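Local structure of HDLP (histone deacetylase-like protein) (Aquifex aeolicus, 1C3R) at residues V4-T9 and F124-G129; K24-S29 and K331-E336; H132-R137 and H171-Q176; R316-K321 and E349-P354. The protein binds zinc and the hydroxamate inhibitor trichostatin A and, as a bacterial relative of the histone deacetylases, probably removes acetyl groups from acetylated amines. The protein carries 2 engineered substitutions. One frame throughout, in Å; residues are numbered along the deposited sequence.

Contact 1: residues V4-T9 and F124-G129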
loop_
_atom_site.group_PDB
_atom_site.type_symbol
_atom_site.label_atom_id
_atom_site.label_comp_id
_atom_site.label_asym_id
_atom_site.label_seq_id
_atom_site.Cartn_x
_atom_site.Cartn_y
_atom_site.Cartn_z
ATOM N N VAL A 4 31.458 21.720 -9.495
ATOM C CA VAL A 4 30.125 21.210 -9.221
ATOM C C VAL A 4 29.552 20.534 -10.459
ATOM O O VAL A 4 29.381 21.162 -11.500
ATOM C CB VAL A 4 29.203 22.364 -8.784
ATOM C CG1 VAL A 4 27.837 21.828 -8.356
ATOM C CG2 VAL A 4 29.872 23.139 -7.658
ATOM N N LYS A 5 29.250 19.249 -10.339
ATOM C CA LYS A 5 28.720 18.490 -11.460
ATOM C C LYS A 5 27.355 17.870 -11.190
ATOM O O LYS A 5 26.979 17.633 -10.045
ATOM C CB LYS A 5 29.697 17.369 -11.838
ATOM C CG LYS A 5 31.045 17.828 -12.397
ATOM C CD LYS A 5 30.888 18.479 -13.763
ATOM C CE LYS A 5 32.240 18.813 -14.387
ATOM N NZ LYS A 5 33.023 19.771 -13.559
ATOM N N LEU A 6 26.627 17.613 -12.271
ATOM C CA LEU A 6 25.325 16.972 -12.207
ATOM C C LEU A 6 25.459 15.724 -13.080
ATOM O O LEU A 6 25.876 15.808 -14.235
ATOM C CB LEU A 6 24.240 17.904 -12.757
ATOM C CG LEU A 6 22.767 17.458 -12.689
ATOM C CD1 LEU A 6 22.523 16.289 -13.618
ATOM C CD2 LEU A 6 22.407 17.098 -11.266
ATOM N N ILE A 7 25.140 14.564 -12.520
ATOM C CA ILE A 7 25.237 13.322 -13.273
ATOM C C ILE A 7 23.844 12.935 -13.752
ATOM O O ILE A 7 22.909 12.847 -12.958
ATOM C CB ILE A 7 25.825 12.176 -12.409
ATOM C CG1 ILE A 7 27.309 12.425 -12.113
ATOM C CG2 ILE A 7 25.718 10.861 -13.156
ATOM C CD1 ILE A 7 27.608 13.662 -11.312
ATOM N N GLY A 8 23.703 12.727 -15.057
ATOM C CA GLY A 8 22.409 12.361 -15.596
ATOM C C GLY A 8 22.409 12.194 -17.101
ATOM O O GLY A 8 23.450 12.291 -17.755
ATOM N N THR A 9 21.226 11.941 -17.643
ATOM C CA THR A 9 21.029 11.748 -19.070
ATOM C C THR A 9 19.539 11.732 -19.376
ATOM O O THR A 9 18.731 11.396 -18.518
ATOM C CB THR A 9 21.606 10.407 -19.539
ATOM O OG1 THR A 9 21.273 10.204 -20.917
ATOM C CG2 THR A 9 21.033 9.265 -18.714
ATOM N N PHE A 124 25.988 15.547 -7.866
ATOM C CA PHE A 124 24.638 15.209 -7.468
ATOM C C PHE A 124 24.085 14.218 -8.479
ATOM O O PHE A 124 24.121 14.468 -9.682
ATOM C CB PHE A 124 23.792 16.494 -7.408
ATOM C CG PHE A 124 22.311 16.268 -7.200
ATOM C CD1 PHE A 124 21.844 15.262 -6.359
ATOM C CD2 PHE A 124 21.385 17.124 -7.795
ATOM C CE1 PHE A 124 20.482 15.116 -6.114
ATOM C CE2 PHE A 124 20.025 16.986 -7.554
ATOM C CZ PHE A 124 19.571 15.982 -6.713
ATOM N N ASN A 125 23.631 13.075 -7.984
ATOM C CA ASN A 125 23.027 12.045 -8.826
ATOM C C ASN A 125 21.561 11.879 -8.442
ATOM O O ASN A 125 21.220 11.055 -7.600
ATOM C CB ASN A 125 23.732 10.697 -8.671
ATOM C CG ASN A 125 22.969 9.584 -9.353
ATOM O OD1 ASN A 125 22.323 9.811 -10.375
ATOM N ND2 ASN A 125 23.048 8.378 -8.809
ATOM N N PRO A 126 20.677 12.681 -9.050
ATOM C CA PRO A 126 19.243 12.635 -8.777
ATOM C C PRO A 126 18.564 11.290 -9.027
ATOM O O PRO A 126 17.485 11.050 -8.505
ATOM C CB PRO A 126 18.702 13.750 -9.673
ATOM C CG PRO A 126 19.695 13.737 -10.834
ATOM C CD PRO A 126 20.963 13.736 -10.036
ATOM N N ALA A 127 19.197 10.419 -9.810
ATOM C CA ALA A 127 18.624 9.110 -10.118
ATOM C C ALA A 127 18.908 8.086 -9.025
ATOM O O ALA A 127 18.273 7.035 -8.975
ATOM C CB ALA A 127 19.166 8.609 -11.460
ATOM N N GLY A 128 19.857 8.395 -8.150
ATOM C CA GLY A 128 20.203 7.472 -7.084
ATOM C C GLY A 128 19.320 7.603 -5.857
ATOM O O GLY A 128 18.324 8.333 -5.870
ATOM N N GLY A 129 19.680 6.891 -4.796
ATOM C CA GLY A 129 18.905 6.936 -3.567
ATOM C C GLY A 129 17.850 5.850 -3.487
ATOM O O GLY A 129 16.934 5.925 -2.665
#

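Contact 2: residues K24-S29 and K331-E336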
loop_
_atom_site.group_PDB
_atom_site.type_symbol
_atom_site.label_atom_id
_atom_site.label_comp_id
_atom_site.label_asym_id
_atom_site.label_seq_id
_atom_site.Cartn_x
_atom_site.Cartn_y
_atom_site.Cartn_z
ATOM N N LYS A 24 5.820 6.176 -13.396
ATOM C CA LYS A 24 5.779 6.188 -14.853
ATOM C C LYS A 24 6.018 7.609 -15.375
ATOM O O LYS A 24 6.175 7.827 -16.574
ATOM C CB LYS A 24 4.446 5.639 -15.369
ATOM C CG LYS A 24 3.296 6.625 -15.501
ATOM C CD LYS A 24 2.913 7.298 -14.209
ATOM C CE LYS A 24 1.512 7.892 -14.338
ATOM N NZ LYS A 24 1.353 8.778 -15.526
ATOM N N ILE A 25 6.058 8.573 -14.464
ATOM C CA ILE A 25 6.281 9.959 -14.849
ATOM C C ILE A 25 7.760 10.217 -15.124
ATOM O O ILE A 25 8.633 9.522 -14.600
ATOM C CB ILE A 25 5.888 10.948 -13.727
ATOM C CG1 ILE A 25 6.789 10.713 -12.509
ATOM C CG2 ILE A 25 4.421 10.792 -13.352
ATOM C CD1 ILE A 25 6.675 11.782 -11.432
ATOM N N PRO A 26 8.058 11.226 -15.954
ATOM C CA PRO A 26 9.450 11.568 -16.269
ATOM C C PRO A 26 10.010 12.168 -14.982
ATOM O O PRO A 26 9.283 12.848 -14.255
ATOM C CB PRO A 26 9.301 12.633 -17.356
ATOM C CG PRO A 26 7.931 12.326 -17.953
ATOM C CD PRO A 26 7.148 12.113 -16.688
ATOM N N ARG A 27 11.279 11.926 -14.689
ATOM C CA ARG A 27 11.857 12.471 -13.474
ATOM C C ARG A 27 13.209 13.119 -13.742
ATOM O O ARG A 27 13.289 14.342 -13.936
ATOM C CB ARG A 27 11.945 11.367 -12.407
ATOM C CG ARG A 27 10.563 10.788 -12.096
ATOM C CD ARG A 27 10.549 9.613 -11.121
ATOM N NE ARG A 27 10.835 9.966 -9.733
ATOM C CZ ARG A 27 12.016 9.823 -9.138
ATOM N NH1 ARG A 27 13.050 9.332 -9.804
ATOM N NH2 ARG A 27 12.158 10.152 -7.860
ATOM N N VAL A 28 14.274 12.328 -13.774
ATOM C CA VAL A 28 15.578 12.921 -14.031
ATOM C C VAL A 28 15.626 13.602 -15.399
ATOM O O VAL A 28 16.205 14.680 -15.546
ATOM C CB VAL A 28 16.704 11.876 -13.930
ATOM C CG1 VAL A 28 18.039 12.510 -14.306
ATOM C CG2 VAL A 28 16.764 11.330 -12.506
ATOM N N SER A 29 15.009 12.987 -16.400
ATOM C CA SER A 29 15.009 13.573 -17.730
ATOM C C SER A 29 14.200 14.873 -17.686
ATOM O O SER A 29 14.461 15.805 -18.454
ATOM C CB SER A 29 14.417 12.592 -18.749
ATOM O OG SER A 29 13.055 12.301 -18.470
ATOM N N LYS A 331 3.636 21.498 -18.246
ATOM C CA LYS A 331 2.276 21.291 -18.726
ATOM C C LYS A 331 2.179 20.141 -19.727
ATOM O O LYS A 331 1.183 19.424 -19.753
ATOM C CB LYS A 331 1.742 22.580 -19.358
ATOM C CG LYS A 331 1.510 23.701 -18.354
ATOM C CD LYS A 331 1.182 25.041 -19.018
ATOM C CE LYS A 331 -0.096 25.009 -19.848
ATOM N NZ LYS A 331 0.008 24.128 -21.047
ATOM N N SER A 332 3.216 19.953 -20.534
ATOM C CA SER A 332 3.203 18.893 -21.538
ATOM C C SER A 332 3.388 17.503 -20.943
ATOM O O SER A 332 3.314 16.509 -21.663
ATOM C CB SER A 332 4.302 19.122 -22.573
ATOM O OG SER A 332 5.576 18.895 -21.997
ATOM N N ILE A 333 3.628 17.425 -19.639
ATOM C CA ILE A 333 3.842 16.133 -19.000
ATOM C C ILE A 333 2.576 15.305 -18.829
ATOM O O ILE A 333 1.474 15.831 -18.682
ATOM C CB ILE A 333 4.509 16.294 -17.623
ATOM C CG1 ILE A 333 5.853 16.999 -17.779
ATOM C CG2 ILE A 333 4.726 14.931 -16.985
ATOM C CD1 ILE A 333 6.564 17.234 -16.470
ATOM N N ASP A 334 2.765 13.993 -18.855
ATOM C CA ASP A 334 1.695 13.019 -18.694
ATOM C C ASP A 334 1.473 12.772 -17.201
ATOM O O ASP A 334 1.799 11.705 -16.686
ATOM C CB ASP A 334 2.105 11.722 -19.408
ATOM C CG ASP A 334 3.509 11.246 -19.018
ATOM O OD1 ASP A 334 3.726 10.861 -17.849
ATOM O OD2 ASP A 334 4.409 11.264 -19.887
ATOM N N PHE A 335 0.897 13.750 -16.506
ATOM C CA PHE A 335 0.705 13.610 -15.066
ATOM C C PHE A 335 -0.707 13.326 -14.544
ATOM O O PHE A 335 -1.123 12.171 -14.489
ATOM C CB PHE A 335 1.290 14.838 -14.359
ATOM C CG PHE A 335 1.133 14.809 -12.873
ATOM C CD1 PHE A 335 1.511 13.687 -12.148
ATOM C CD2 PHE A 335 0.592 15.898 -12.196
ATOM C CE1 PHE A 335 1.351 13.644 -10.768
ATOM C CE2 PHE A 335 0.429 15.866 -10.818
ATOM C CZ PHE A 335 0.808 14.735 -10.103
ATOM N N GLU A 336 -1.416 14.377 -14.136
ATOM C CA GLU A 336 -2.776 14.294 -13.594
ATOM C C GLU A 336 -2.750 14.150 -12.077
ATOM O O GLU A 336 -2.299 13.147 -11.536
ATOM C CB GLU A 336 -3.564 13.138 -14.216
ATOM C CG GLU A 336 -4.998 13.045 -13.723
ATOM C CD GLU A 336 -5.799 11.968 -14.434
ATOM O OE1 GLU A 336 -5.917 12.039 -15.676
ATOM O OE2 GLU A 336 -6.315 11.055 -13.753
#

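Contact 3: residues H132-R137 and H171-Q176. With TSN (trichostatin a), chain D.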
loop_
_atom_site.group_PDB
_atom_site.type_symbol
_atom_site.label_atom_id
_atom_site.label_comp_id
_atom_site.label_asym_id
_atom_site.label_seq_id
_atom_site.Cartn_x
_atom_site.Cartn_y
_atom_site.Cartn_z
ATOM N N HIS A 132 15.477 0.988 -0.948
ATOM C CA HIS A 132 14.744 -0.190 -0.469
ATOM C C HIS A 132 15.248 -1.592 -0.833
ATOM O O HIS A 132 15.034 -2.538 -0.074
ATOM C CB HIS A 132 13.280 -0.099 -0.900
ATOM C CG HIS A 132 12.519 0.999 -0.230
ATOM N ND1 HIS A 132 12.427 1.110 1.143
ATOM C CD2 HIS A 132 11.766 2.002 -0.741
ATOM C CE1 HIS A 132 11.649 2.135 1.446
ATOM N NE2 HIS A 132 11.233 2.690 0.322
ATOM N N ALA A 133 15.896 -1.737 -1.984
ATOM C CA ALA A 133 16.347 -3.055 -2.434
ATOM C C ALA A 133 17.251 -3.780 -1.453
ATOM O O ALA A 133 18.087 -3.164 -0.792
ATOM C CB ALA A 133 17.043 -2.938 -3.785
ATOM N N PHE A 134 17.068 -5.093 -1.352
ATOM C CA PHE A 134 17.901 -5.897 -0.473
ATOM C C PHE A 134 18.951 -6.628 -1.300
ATOM O O PHE A 134 18.927 -6.611 -2.531
ATOM C CB PHE A 134 17.074 -6.930 0.303
ATOM C CG PHE A 134 16.041 -6.332 1.212
ATOM C CD1 PHE A 134 14.695 -6.320 0.848
ATOM C CD2 PHE A 134 16.409 -5.777 2.435
ATOM C CE1 PHE A 134 13.729 -5.766 1.687
ATOM C CE2 PHE A 134 15.447 -5.215 3.288
ATOM C CZ PHE A 134 14.107 -5.211 2.915
ATOM N N LYS A 135 19.877 -7.262 -0.602
ATOM C CA LYS A 135 20.944 -8.029 -1.223
ATOM C C LYS A 135 20.474 -8.871 -2.417
ATOM O O LYS A 135 21.069 -8.823 -3.495
ATOM C CB LYS A 135 21.557 -8.925 -0.148
ATOM C CG LYS A 135 22.351 -10.107 -0.641
ATOM C CD LYS A 135 22.821 -10.928 0.553
ATOM C CE LYS A 135 23.387 -12.269 0.120
ATOM N NZ LYS A 135 22.336 -13.101 -0.541
ATOM N N SER A 136 19.396 -9.625 -2.228
ATOM C CA SER A 136 18.902 -10.504 -3.283
ATOM C C SER A 136 17.411 -10.383 -3.571
ATOM O O SER A 136 16.781 -11.366 -3.974
ATOM C CB SER A 136 19.203 -11.957 -2.906
ATOM O OG SER A 136 20.572 -12.124 -2.581
ATOM N N ARG A 137 16.834 -9.201 -3.383
ATOM C CA ARG A 137 15.409 -9.072 -3.634
ATOM C C ARG A 137 14.963 -7.630 -3.842
ATOM O O ARG A 137 15.455 -6.709 -3.182
ATOM C CB ARG A 137 14.633 -9.689 -2.468
ATOM C CG ARG A 137 13.262 -10.177 -2.868
ATOM C CD ARG A 137 12.426 -10.650 -1.688
ATOM N NE ARG A 137 11.251 -11.374 -2.170
ATOM C CZ ARG A 137 10.161 -11.609 -1.454
ATOM N NH1 ARG A 137 10.081 -11.176 -0.204
ATOM N NH2 ARG A 137 9.150 -12.281 -1.989
ATOM N N HIS A 171 11.413 5.078 5.288
ATOM C CA HIS A 171 12.586 4.469 5.894
ATOM C C HIS A 171 13.406 3.647 4.905
ATOM O O HIS A 171 12.851 2.909 4.092
ATOM C CB HIS A 171 12.167 3.575 7.055
ATOM C CG HIS A 171 13.316 2.910 7.746
ATOM N ND1 HIS A 171 13.449 1.539 7.821
ATOM C CD2 HIS A 171 14.399 3.428 8.370
ATOM C CE1 HIS A 171 14.567 1.241 8.458
ATOM N NE2 HIS A 171 15.163 2.369 8.801
ATOM N N CYS A 172 14.729 3.777 4.998
ATOM C CA CYS A 172 15.659 3.053 4.138
ATOM C C CYS A 172 15.918 1.645 4.683
ATOM O O CYS A 172 17.046 1.307 5.054
ATOM C CB CYS A 172 16.975 3.839 4.026
ATOM S SG CYS A 172 17.715 4.352 5.622
ATOM N N ASP A 173 14.876 0.817 4.729
ATOM C CA ASP A 173 15.035 -0.536 5.245
ATOM C C ASP A 173 16.146 -1.326 4.546
ATOM O O ASP A 173 16.900 -2.048 5.196
ATOM C CB ASP A 173 13.699 -1.310 5.190
ATOM C CG ASP A 173 13.117 -1.425 3.779
ATOM O OD1 ASP A 173 12.128 -2.174 3.619
ATOM O OD2 ASP A 173 13.619 -0.772 2.842
ATOM N N GLY A 174 16.271 -1.176 3.230
ATOM C CA GLY A 174 17.317 -1.901 2.526
ATOM C C GLY A 174 18.706 -1.501 2.997
ATOM O O GLY A 174 19.552 -2.349 3.277
ATOM N N VAL A 175 18.948 -0.199 3.090
ATOM C CA VAL A 175 20.246 0.298 3.534
ATOM C C VAL A 175 20.508 -0.048 4.996
ATOM O O VAL A 175 21.630 -0.400 5.367
ATOM C CB VAL A 175 20.343 1.819 3.358
ATOM C CG1 VAL A 175 21.717 2.305 3.815
ATOM C CG2 VAL A 175 20.097 2.184 1.897
ATOM N N GLN A 176 19.478 0.042 5.829
ATOM C CA GLN A 176 19.650 -0.281 7.242
ATOM C C GLN A 176 20.108 -1.720 7.418
ATOM O O GLN A 176 21.003 -1.999 8.214
ATOM C CB GLN A 176 18.348 -0.077 8.023
ATOM C CG GLN A 176 18.413 -0.648 9.437
ATOM C CD GLN A 176 17.162 -0.393 10.238
ATOM O OE1 GLN A 176 16.813 0.757 10.512
ATOM N NE2 GLN A 176 16.472 -1.465 10.620
HETATM O O1 TSN D . 11.167 5.751 -0.686
HETATM O O2 TSN D . 8.762 6.402 -2.001
HETATM O O3 TSN D . 1.715 4.236 -1.967
HETATM N N1 TSN D . 9.974 5.028 -0.596
HETATM N N2 TSN D . 0.189 1.631 -7.686
HETATM C C1 TSN D . 1.710 2.743 -3.820
HETATM C C2 TSN D . 2.176 1.598 -4.484
HETATM C C3 TSN D . 1.704 1.201 -5.736
HETATM C C4 TSN D . 0.687 1.986 -6.412
HETATM C C5 TSN D . 0.212 3.147 -5.727
HETATM C C6 TSN D . 0.703 3.506 -4.484
HETATM C C7 TSN D . 2.177 3.229 -2.485
HETATM C C8 TSN D . 3.312 2.454 -1.751
HETATM C C9 TSN D . 4.508 3.367 -1.604
HETATM C C10 TSN D . 5.833 3.045 -1.719
HETATM C C11 TSN D . 6.767 4.182 -1.527
HETATM C C12 TSN D . 8.111 4.119 -1.669
HETATM C C13 TSN D . 8.945 5.295 -1.466
HETATM C C14 TSN D . 2.794 2.006 -0.361
HETATM C C15 TSN D . 6.362 1.646 -2.022
HETATM C C17 TSN D . -0.797 2.486 -8.379
HETATM C C16 TSN D . 0.658 0.448 -8.396
#

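Contact 4: residues R316-K321 and E349-P354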
loop_
_atom_site.group_PDB
_atom_site.type_symbol
_atom_site.label_atom_id
_atom_site.label_comp_id
_atom_site.label_asym_id
_atom_site.label_seq_id
_atom_site.Cartn_x
_atom_site.Cartn_y
_atom_site.Cartn_z
ATOM N N ARG A 316 24.299 29.617 -8.125
ATOM C CA ARG A 316 23.544 30.591 -8.898
ATOM C C ARG A 316 22.228 30.978 -8.232
ATOM O O ARG A 316 21.640 30.195 -7.482
ATOM C CB ARG A 316 23.313 30.077 -10.319
ATOM C CG ARG A 316 22.472 28.840 -10.429
ATOM C CD ARG A 316 22.352 28.454 -11.888
ATOM N NE ARG A 316 23.615 27.963 -12.419
ATOM C CZ ARG A 316 23.842 27.740 -13.704
ATOM N NH1 ARG A 316 22.888 27.970 -14.586
ATOM N NH2 ARG A 316 25.012 27.261 -14.096
ATOM N N GLU A 317 21.781 32.202 -8.497
ATOM C CA GLU A 317 20.550 32.715 -7.909
ATOM C C GLU A 317 19.327 31.961 -8.411
ATOM O O GLU A 317 19.240 31.590 -9.581
ATOM C CB GLU A 317 20.374 34.203 -8.232
ATOM C CG GLU A 317 21.605 35.058 -8.002
ATOM C CD GLU A 317 22.693 34.798 -9.035
ATOM O OE1 GLU A 317 22.430 35.012 -10.240
ATOM O OE2 GLU A 317 23.807 34.380 -8.647
ATOM N N VAL A 318 18.378 31.737 -7.520
ATOM C CA VAL A 318 17.160 31.048 -7.900
ATOM C C VAL A 318 16.184 32.054 -8.502
ATOM O O VAL A 318 15.754 32.996 -7.836
ATOM C CB VAL A 318 16.490 30.380 -6.681
ATOM C CG1 VAL A 318 15.219 29.667 -7.117
ATOM C CG2 VAL A 318 17.455 29.402 -6.025
ATOM N N PRO A 319 15.849 31.890 -9.787
ATOM C CA PRO A 319 14.910 32.816 -10.425
ATOM C C PRO A 319 13.560 32.732 -9.722
ATOM O O PRO A 319 13.119 31.647 -9.356
ATOM C CB PRO A 319 14.860 32.302 -11.864
ATOM C CG PRO A 319 15.123 30.822 -11.681
ATOM C CD PRO A 319 16.313 30.895 -10.765
ATOM N N GLU A 320 12.914 33.876 -9.533
ATOM C CA GLU A 320 11.622 33.924 -8.859
ATOM C C GLU A 320 10.543 33.089 -9.535
ATOM O O GLU A 320 9.838 32.325 -8.884
ATOM C CB GLU A 320 11.122 35.366 -8.762
ATOM C CG GLU A 320 9.727 35.474 -8.173
ATOM C CD GLU A 320 9.195 36.894 -8.170
ATOM O OE1 GLU A 320 8.038 37.092 -7.749
ATOM O OE2 GLU A 320 9.929 37.808 -8.584
ATOM N N LYS A 321 10.418 33.237 -10.846
ATOM C CA LYS A 321 9.388 32.524 -11.584
ATOM C C LYS A 321 9.894 31.638 -12.698
ATOM O O LYS A 321 11.030 31.756 -13.146
ATOM C CB LYS A 321 8.400 33.514 -12.185
ATOM C CG LYS A 321 8.973 34.451 -13.264
ATOM C CD LYS A 321 9.994 35.487 -12.744
ATOM C CE LYS A 321 11.425 34.951 -12.584
ATOM N NZ LYS A 321 12.042 34.526 -13.878
ATOM N N GLU A 349 3.998 28.614 -11.638
ATOM C CA GLU A 349 4.299 30.044 -11.616
ATOM C C GLU A 349 5.665 30.359 -11.025
ATOM O O GLU A 349 6.532 30.924 -11.694
ATOM C CB GLU A 349 3.238 30.789 -10.803
ATOM C CG GLU A 349 1.814 30.552 -11.267
ATOM C CD GLU A 349 1.575 31.001 -12.693
ATOM O OE1 GLU A 349 1.804 32.197 -12.989
ATOM O OE2 GLU A 349 1.155 30.155 -13.515
ATOM N N THR A 350 5.845 29.994 -9.760
ATOM C CA THR A 350 7.091 30.270 -9.063
ATOM C C THR A 350 7.844 29.013 -8.629
ATOM O O THR A 350 7.238 27.971 -8.362
ATOM C CB THR A 350 6.820 31.150 -7.833
ATOM O OG1 THR A 350 5.818 30.531 -7.019
ATOM C CG2 THR A 350 6.325 32.521 -8.260
ATOM N N LEU A 351 9.169 29.126 -8.564
ATOM C CA LEU A 351 10.030 28.016 -8.162
ATOM C C LEU A 351 9.946 27.686 -6.682
ATOM O O LEU A 351 9.846 26.517 -6.306
ATOM C CB LEU A 351 11.489 28.315 -8.505
ATOM C CG LEU A 351 11.924 28.097 -9.950
ATOM C CD1 LEU A 351 13.363 28.539 -10.133
ATOM C CD2 LEU A 351 11.783 26.618 -10.289
ATOM N N LYS A 352 9.991 28.714 -5.845
ATOM C CA LYS A 352 9.949 28.507 -4.406
ATOM C C LYS A 352 8.535 28.630 -3.869
ATOM O O LYS A 352 7.808 29.571 -4.184
ATOM C CB LYS A 352 10.864 29.515 -3.709
ATOM C CG LYS A 352 12.251 29.557 -4.315
ATOM C CD LYS A 352 13.131 30.648 -3.727
ATOM C CE LYS A 352 13.517 30.361 -2.292
ATOM N NZ LYS A 352 14.552 31.332 -1.829
ATOM N N ASP A 353 8.136 27.657 -3.067
ATOM C CA ASP A 353 6.816 27.694 -2.484
ATOM C C ASP A 353 6.921 28.433 -1.157
ATOM O O ASP A 353 8.022 28.720 -0.684
ATOM C CB ASP A 353 6.276 26.264 -2.338
ATOM C CG ASP A 353 7.265 25.327 -1.696
ATOM O OD1 ASP A 353 7.146 24.091 -1.905
ATOM O OD2 ASP A 353 8.154 25.826 -0.971
ATOM N N PRO A 354 5.776 28.804 -0.567
ATOM C CA PRO A 354 5.768 29.519 0.712
ATOM C C PRO A 354 6.220 28.591 1.818
ATOM O O PRO A 354 6.153 27.367 1.675
ATOM C CB PRO A 354 4.302 29.899 0.867
ATOM C CG PRO A 354 3.619 28.688 0.270
ATOM C CD PRO A 354 4.394 28.611 -1.038
HETATM O O HOH W 1 10.255 31.571 -6.561
#

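Contact 1: residues V4-T9 and F124-G129
The carbonyl oxygen of Ile7 is buried against Pro126 and finds no hydrogen-bond donor. Phe124 N donates to Lys5 O at 3.2 Å and Ile7 N to Phe124 O at 3.0 Å, the latter almost straight (177°), so residue 126 should give the next N-H, which proline lacks. Pro126 CD lies 3.6 Å from Ile7 O instead. Leu6 and Phe124, paired in the parallel bridge, lie alongside each other on one face of the sheet. With CG anti to the backbone N (chi1 -176°), Leu6 brings CD2 within 3.6 Å of Phe124 CD2, while Pro126 CD sits over one face of that ring. These are neighbouring strands of the parallel sheet of the deacetylase α/β fold: Leu6 and Pro126 touch helices 28-37 and 299-314, Phe124 meets Trp306 of 299-314 edge-to-face, and Ile7 and Asn125 pack on helix 98-118. Strand 122-125 ends in an Asx turn, Asn125 OD1 taking Ala127 N at 3.2 Å from above its carbonyl plane, within a type I turn to Gly128. Asn125 ND2 donates to Thr110 OG1 and Ala106 O. A leucine here would probably leave Ala127 N without its acceptor and Thr110 OG1 and Ala106 O without their donor.

Contact 2: residues K24-S29 and K331-E336
The side chains of Lys24 and Asp334 run antiparallel past one another, and the ammonium group ends beside the aspartate's backbone as well as its carboxylate. Lys24 CG lies between the backbone N and the carbonyl carbon (chi1 87°), and further bends at chi2 and chi4 curl the chain round. Lys24 NZ then reaches Asp334 O at 3.2 Å, a weak hydrogen bond, and stands 3.9 Å from Asp334 OD1, a long salt bridge. A chi1 of 50° folds Asp334 CG over its own backbone, and the carboxylate comes nearer to Pro26, Asp334 OD1 lying 3.8 Å from Pro26 CD. Pro26 CD also touches Ile333 CG2 at 3.7 Å, so it meets both a methyl group and a carboxylate oxygen. Ile25 CG2 approaches Phe335 CD1 loosely, at 4.3 Å. Asp334 is the centre of an inverse gamma turn between Ile333 and Phe335, which both touch segment 24-29. The contact thus joins the loop before helix 28-37 to the loop after helix 324-331. Phe335 also meets the ring of His298 edge-to-face, and both Phe335 and Ile25 rest on Pro299 at the start of helix 299-314. Since the polar links are weak or long, including one from Arg16 to Asp334 OD2, the charges probably add little directed binding, and apolar contact of Pro26 with Ile333 and of Ile25 with Phe335 does much of the joining.

Contact 3: residues H132-R137 and H171-Q176
At the floor of the trichostatin pocket, beside the zinc site, His132 and Asp173 form a His-carboxylate pair, consistent with the charge-relay system described for this deacetylase homologue. His132 ND1 donates to Asp173 OD2 at 2.8 Å with an N-H...O angle of 172°. The oxygen lies in the imidazole plane, yet the donor comes from above the carboxylate plane, the two planes being 88° apart. At the other end of the ring, His132 NE2 takes a weak, bent hydrogen bond from the hydroxamate nitrogen N1 of the inhibitor at 2.8 Å. The ring thus stands between inhibitor and carboxylate, bonded to both. Asp173 OD2 also receives a weak bond from Gly174 N, and OD1 is held by Asn139 ND2, so a second-shell amide positions the acid. A leucine at His132 has no ring nitrogens, and Asp173 OD2 would probably lose its straight donor and the hydroxamate N1 its acceptor. Gly174 CA passes 3.5 Å from His132 O; a side chain there would clash with that oxygen and with Ala133 O. Phe134, its CG anti to the carbonyl carbon (chi1 -62°), lays CZ 3.7 Å from Asp173 OD1. Asp173 opens helix 173-178, just after the zinc ligands Asp168 and His170 that follow strand 162-166, and Cys172 and Val175 pack on strands 162-166 and 185-192.

Contact 4: residues R316-K321 and E349-P354
Segments 318-321 and 349-352 run 154° apart and are joined by a single backbone bridge, Lys321 and Thr350 standing with their CA atoms 4.1 Å from each other. Leu351 N donates to Glu320 O at 3.3 Å with an N-H...O angle of 157°, and Thr350 CA adds a C-H...O contact to the same oxygen. A water accepts from Lys352 N at 3.0 Å and lies beside Glu320 O too, though that approach is too short to be trusted in detail. Leu351 points toward the other segment. Its CG stands beside the backbone N (chi1 -80°), which, with chi2 extended, brings Leu351 CD1 against the CG side of the proline ring, 3.3 Å from Pro319 CG and 3.2 Å from Pro319 O, tighter than usual for the carbon pair. Both segments belong to loops at the surface of the α/β domain, after helix 299-314 and on the two sides of helix 324-331. Pro319 and Leu351 both rest on Met38, and Thr350 O is tied to Arg304 NH1 of helix 299-314. Val318 CG1, anti to its amide nitrogen, touches Leu351 CD1 at 3.7 Å and the aliphatic CG of Lys352 at 4.1 Å; Val318 and Lys352 also share Leu308 of the same helix. Beside the bridge, Lys321 CB comes 3.2 Å from Glu349 O, and the bent chain of Lys321 leads away from segment 349-354.

In the fold
Contact 1 lies inside the parallel sheet, its centre about 11 Å from that of the chain, while contact 4 sits at the surface, its centre about 22 Å out. Contacts 1 and 2 have centres about 18 Å apart and do touch, Val28 at the start of helix 28-37 packing on Pro126 and Ala127. The loop leaving strand 122-125 continues into contact 3, so the C-terminal end of an inner strand leads to the inhibitor-binding histidine. Contact 3 is nested in the long loop that contact 2 closes, and contacts 2 and 4 interleave along the chain. Helix 299-314 adjoins contacts 1, 2 and 4, fastening the C-terminal loops to the sheet, whereas contacts 3 and 4 have centres about 35 Å apart, across the chain's centre.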